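Superoxide dismutase (Clostridium difficile, PDB 3TJT) probably protects cells from radical damage by converting superoxide into hydrogen peroxide and molecular oxygen, using a metal ion that is iron in this crystal. Local coordinates at residues P20-D23 against K24-K28; E59-Q62 against N63-S66. All blocks are in the same frame, centred on the assembly; numbering follows the deposited sequence.

Interaction 1 of 2, residues P20-D23 against K24-K28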
# COMPACT_ATOMS: atom_id res chain seq x y z
N PRO A 20 20.50 -13.41 -5.72
CA PRO A 20 19.13 -13.71 -6.14
C PRO A 20 18.11 -13.30 -5.09
O PRO A 20 17.01 -13.84 -5.10
CB PRO A 20 19.15 -15.23 -6.22
CG PRO A 20 20.02 -15.60 -5.06
CD PRO A 20 21.11 -14.56 -5.03
N TYR A 21 18.46 -12.39 -4.20
CA TYR A 21 17.54 -12.02 -3.12
C TYR A 21 16.53 -10.96 -3.55
O TYR A 21 15.36 -10.98 -3.14
CB TYR A 21 18.33 -11.55 -1.90
CG TYR A 21 19.42 -12.54 -1.54
CD1 TYR A 21 19.09 -13.79 -1.04
CD2 TYR A 21 20.76 -12.23 -1.73
CE1 TYR A 21 20.07 -14.70 -0.72
CE2 TYR A 21 21.75 -13.14 -1.41
CZ TYR A 21 21.40 -14.37 -0.91
OH TYR A 21 22.37 -15.29 -0.58
N ILE A 22 17.00 -10.01 -4.36
CA ILE A 22 16.14 -9.02 -4.99
C ILE A 22 16.50 -8.97 -6.46
O ILE A 22 17.66 -8.80 -6.82
CB ILE A 22 16.31 -7.63 -4.35
CG1 ILE A 22 16.01 -7.71 -2.85
CG2 ILE A 22 15.41 -6.60 -5.05
CD1 ILE A 22 16.23 -6.39 -2.11
N ASP A 23 15.50 -9.10 -7.32
CA ASP A 23 15.73 -9.14 -8.77
C ASP A 23 16.17 -7.81 -9.38
O ASP A 23 15.77 -6.73 -8.93
CB ASP A 23 14.48 -9.64 -9.47
CG ASP A 23 13.25 -8.87 -9.06
OD1 ASP A 23 12.93 -8.90 -7.85
OD2 ASP A 23 12.64 -8.22 -9.93
N LYS A 24 16.98 -7.90 -10.42
CA LYS A 24 17.47 -6.73 -11.14
C LYS A 24 16.35 -5.86 -11.69
O LYS A 24 16.44 -4.63 -11.69
CB LYS A 24 18.39 -7.18 -12.29
CG LYS A 24 18.90 -6.04 -13.15
CD LYS A 24 19.68 -6.55 -14.38
CE LYS A 24 20.29 -5.38 -15.16
NZ LYS A 24 21.11 -5.84 -16.32
N GLU A 25 15.29 -6.48 -12.18
CA GLU A 25 14.19 -5.72 -12.77
C GLU A 25 13.55 -4.82 -11.70
O GLU A 25 13.23 -3.66 -11.96
CB GLU A 25 13.16 -6.66 -13.37
CG GLU A 25 13.68 -7.45 -14.59
CD GLU A 25 14.76 -8.50 -14.27
OE1 GLU A 25 14.77 -9.07 -13.15
OE2 GLU A 25 15.59 -8.76 -15.18
N THR A 26 13.40 -5.37 -10.51
CA THR A 26 12.84 -4.60 -9.39
C THR A 26 13.78 -3.49 -8.94
O THR A 26 13.34 -2.37 -8.66
CB THR A 26 12.49 -5.53 -8.23
OG1 THR A 26 11.38 -6.35 -8.61
CG2 THR A 26 12.12 -4.73 -6.97
N MET A 27 15.08 -3.76 -8.88
CA MET A 27 16.02 -2.69 -8.54
C MET A 27 15.92 -1.53 -9.52
O MET A 27 15.94 -0.37 -9.11
CB MET A 27 17.47 -3.22 -8.45
CG MET A 27 17.69 -4.28 -7.38
SD MET A 27 17.32 -3.73 -5.67
CE MET A 27 18.34 -2.27 -5.54
N LYS A 28 15.81 -1.83 -10.81
CA LYS A 28 15.66 -0.80 -11.83
C LYS A 28 14.39 0.02 -11.63
O LYS A 28 14.43 1.25 -11.64
CB LYS A 28 15.68 -1.42 -13.23
CG LYS A 28 17.04 -1.94 -13.67
CD LYS A 28 17.73 -0.98 -14.63
CE LYS A 28 19.12 -1.49 -15.04
NZ LYS A 28 19.92 -0.47 -15.78
O HOH W 1 11.89 -9.77 -12.04

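Interaction 2 of 2, residues E59-Q62 against N63-S66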
# COMPACT_ATOMS: atom_id res chain seq x y z
N GLU A 59 15.47 17.77 7.78
CA GLU A 59 14.83 18.98 8.30
C GLU A 59 13.38 19.10 7.83
O GLU A 59 12.50 19.47 8.61
CB GLU A 59 15.63 20.23 7.90
CG GLU A 59 16.91 20.37 8.71
CD GLU A 59 17.83 21.47 8.21
OE1 GLU A 59 17.81 21.78 7.00
OE2 GLU A 59 18.58 22.02 9.04
N LEU A 60 13.14 18.78 6.57
CA LEU A 60 11.77 18.74 6.07
C LEU A 60 10.92 17.76 6.89
O LEU A 60 9.82 18.09 7.34
CB LEU A 60 11.74 18.39 4.58
CG LEU A 60 12.27 19.45 3.61
CD1 LEU A 60 12.35 18.90 2.20
CD2 LEU A 60 11.42 20.72 3.62
N LEU A 61 11.44 16.56 7.09
CA LEU A 61 10.70 15.54 7.82
C LEU A 61 10.49 15.87 9.30
O LEU A 61 9.55 15.40 9.92
CB LEU A 61 11.37 14.17 7.67
CG LEU A 61 11.35 13.66 6.23
CD1 LEU A 61 12.07 12.32 6.15
CD2 LEU A 61 9.91 13.53 5.73
N GLN A 62 11.39 16.68 9.86
CA GLN A 62 11.31 17.06 11.27
C GLN A 62 10.39 18.25 11.50
O GLN A 62 10.11 18.60 12.65
CB GLN A 62 12.71 17.41 11.81
CG GLN A 62 13.62 16.22 12.00
CD GLN A 62 15.08 16.61 12.22
OE1 GLN A 62 15.54 17.66 11.75
NE2 GLN A 62 15.81 15.76 12.92
N ASN A 63 9.95 18.89 10.42
CA ASN A 63 9.16 20.11 10.54
C ASN A 63 7.87 20.11 9.71
O ASN A 63 7.38 21.17 9.31
CB ASN A 63 10.02 21.34 10.21
CG ASN A 63 11.13 21.55 11.23
OD1 ASN A 63 10.92 22.15 12.29
ND2 ASN A 63 12.32 21.02 10.93
N LEU A 64 7.32 18.92 9.49
CA LEU A 64 6.14 18.78 8.64
C LEU A 64 4.97 19.64 9.14
O LEU A 64 4.25 20.22 8.35
CB LEU A 64 5.71 17.32 8.57
CG LEU A 64 6.73 16.40 7.88
CD1 LEU A 64 6.29 14.94 7.99
CD2 LEU A 64 6.93 16.81 6.42
N ASP A 65 4.80 19.69 10.46
CA ASP A 65 3.66 20.40 11.04
C ASP A 65 3.86 21.92 11.09
O ASP A 65 2.95 22.65 11.50
CB ASP A 65 3.35 19.86 12.43
CG ASP A 65 2.92 18.40 12.39
OD1 ASP A 65 2.25 18.01 11.42
OD2 ASP A 65 3.27 17.66 13.33
N SER A 66 5.03 22.40 10.69
CA SER A 66 5.25 23.85 10.65
C SER A 66 5.55 24.40 9.25
O SER A 66 5.74 25.60 9.07
CB SER A 66 6.33 24.29 11.65
OG SER A 66 7.59 23.69 11.37
O HOH W 2 7.63 16.47 11.61
O HOH W 3 6.67 18.99 12.73
O HOH W 4 14.78 20.72 12.45

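Interaction 1 of 2, residues P20-D23 against K24-K28
The carboxylate of Asp-23 presents one face to Thr-26, whose hydroxyl and backbone N-H both reach OD2 from that side of the plane. Thr-26 OG1 donates to Asp-23 OD2 over 2.6 Å on the syn side, 22° out of the plane. Thr-26 N stands well above the same group, 3.0 Å from Asp-23 OD2, in a more bent bond. The other flat group, the carboxylate of Glu-25, is brought back by the bend at chi2 until OE1 lies 3.7 Å from Asp-23 CB. A water donates to both Asp-23 OD2 and Glu-25 OE1 and so bridges the two like charges.

Asp-23 is the N-cap of helix 24-46. Its CG lies between the backbone N and the carbonyl carbon (chi1 51°), which swings the carboxylate over the first turn to meet Thr-26. Its backbone starts the helical hydrogen bonding as well, since Met-27 N donates to Asp-23 O at 3.0 Å. Lys-24 N, next after the cap, donates to Glu-19 OE2.

Beneath the cap, Ile-22 and Met-27 cross at about a right angle, and Ile-22 CG2 rests 3.5 Å from Met-27 SD. This pairing of the residue before the N-cap with the fifth residue from the cap, counting the cap as the first, is a hydrophobic staple. Ile-22 also touches Met-92, while Leu-175 of helix 174-177 packs against both Asp-23 and Thr-26.

Two protein donors and a water on OD2 restrict the turning of the carboxylate. Its negative charge faces the positive end of the helix dipole, which would be expected to favour the ionised form and to ease the nearness of Glu-25.

Interaction 2 of 2, residues E59-Q62 against N63-S66
Asn-63 turns its side-chain amide back onto the last turn of helix 57-62, where ND2 donates to Glu-59 O at 2.8 Å. The bond is nearly straight (171° at the hydrogen), and the carbonyl oxygen lies almost in the amide plane. CG sits beside the backbone N (chi1 -66°), folding the amide toward the helix. Asn-63 N bonds to Leu-60 O as well, at 3.2 Å, but it approaches from above the carbonyl plane, so this link between residues three apart is less favourably directed.

The close-packed side belongs to the leucines. Leu-64 brings its branched end against the carbonyl oxygens of Leu-60 and Leu-61, with CD2 3.3 Å from Leu-60 O and CG 3.6 Å from Leu-61 O. Contact between the leucine side chains themselves is slighter, Leu-61 CD2 and Leu-64 CD1 being 4.5 Å apart. Both side chains pack on helix 72-90, Leu-61 on Ala-79 and Tyr-83, Leu-64 on Val-75 and Arg-76. On this side a water donates to Leu-61 O and accepts from Leu-64 N, and Ser-157 OG also bonds to Leu-61 O.

The solvent side is looser. Here a water joins OE1 of the exposed Gln-62 to Asn-63 ND2, 2.9 Å from that nitrogen. Farther along, exposed Ser-66 donates through both N and OG to Asn-63 O from one face.

Asn-63 thus uses its amide nitrogen twice, for a carbonyl and for a water. Near the end of the helix the carbonyls of Glu-59 and Leu-61 take bonds from a side-chain amide and from Ser-157 and a water, respectively.

In the fold
Both contacts belong to the alpha-hairpin part of the iron/manganese superoxide dismutase fold, interaction 1 at the start of helix 24-46 and interaction 2 where helix 57-62 gives way to a loop. They lie on opposite sides of the chain's centre, their own centres about 33 Å apart and their nearest atoms about 20 Å, without touching. Interaction 1 is the nearer to the iron: the side chain of Thr-26 is about 8 Å from the bound ion and about 5 Å from that of the ligand His-30, one turn on along the same helix. In interaction 2, the Leu-61 side chain is about 14 Å from the iron and packs on helix 72-90, which carries the ligand His-85.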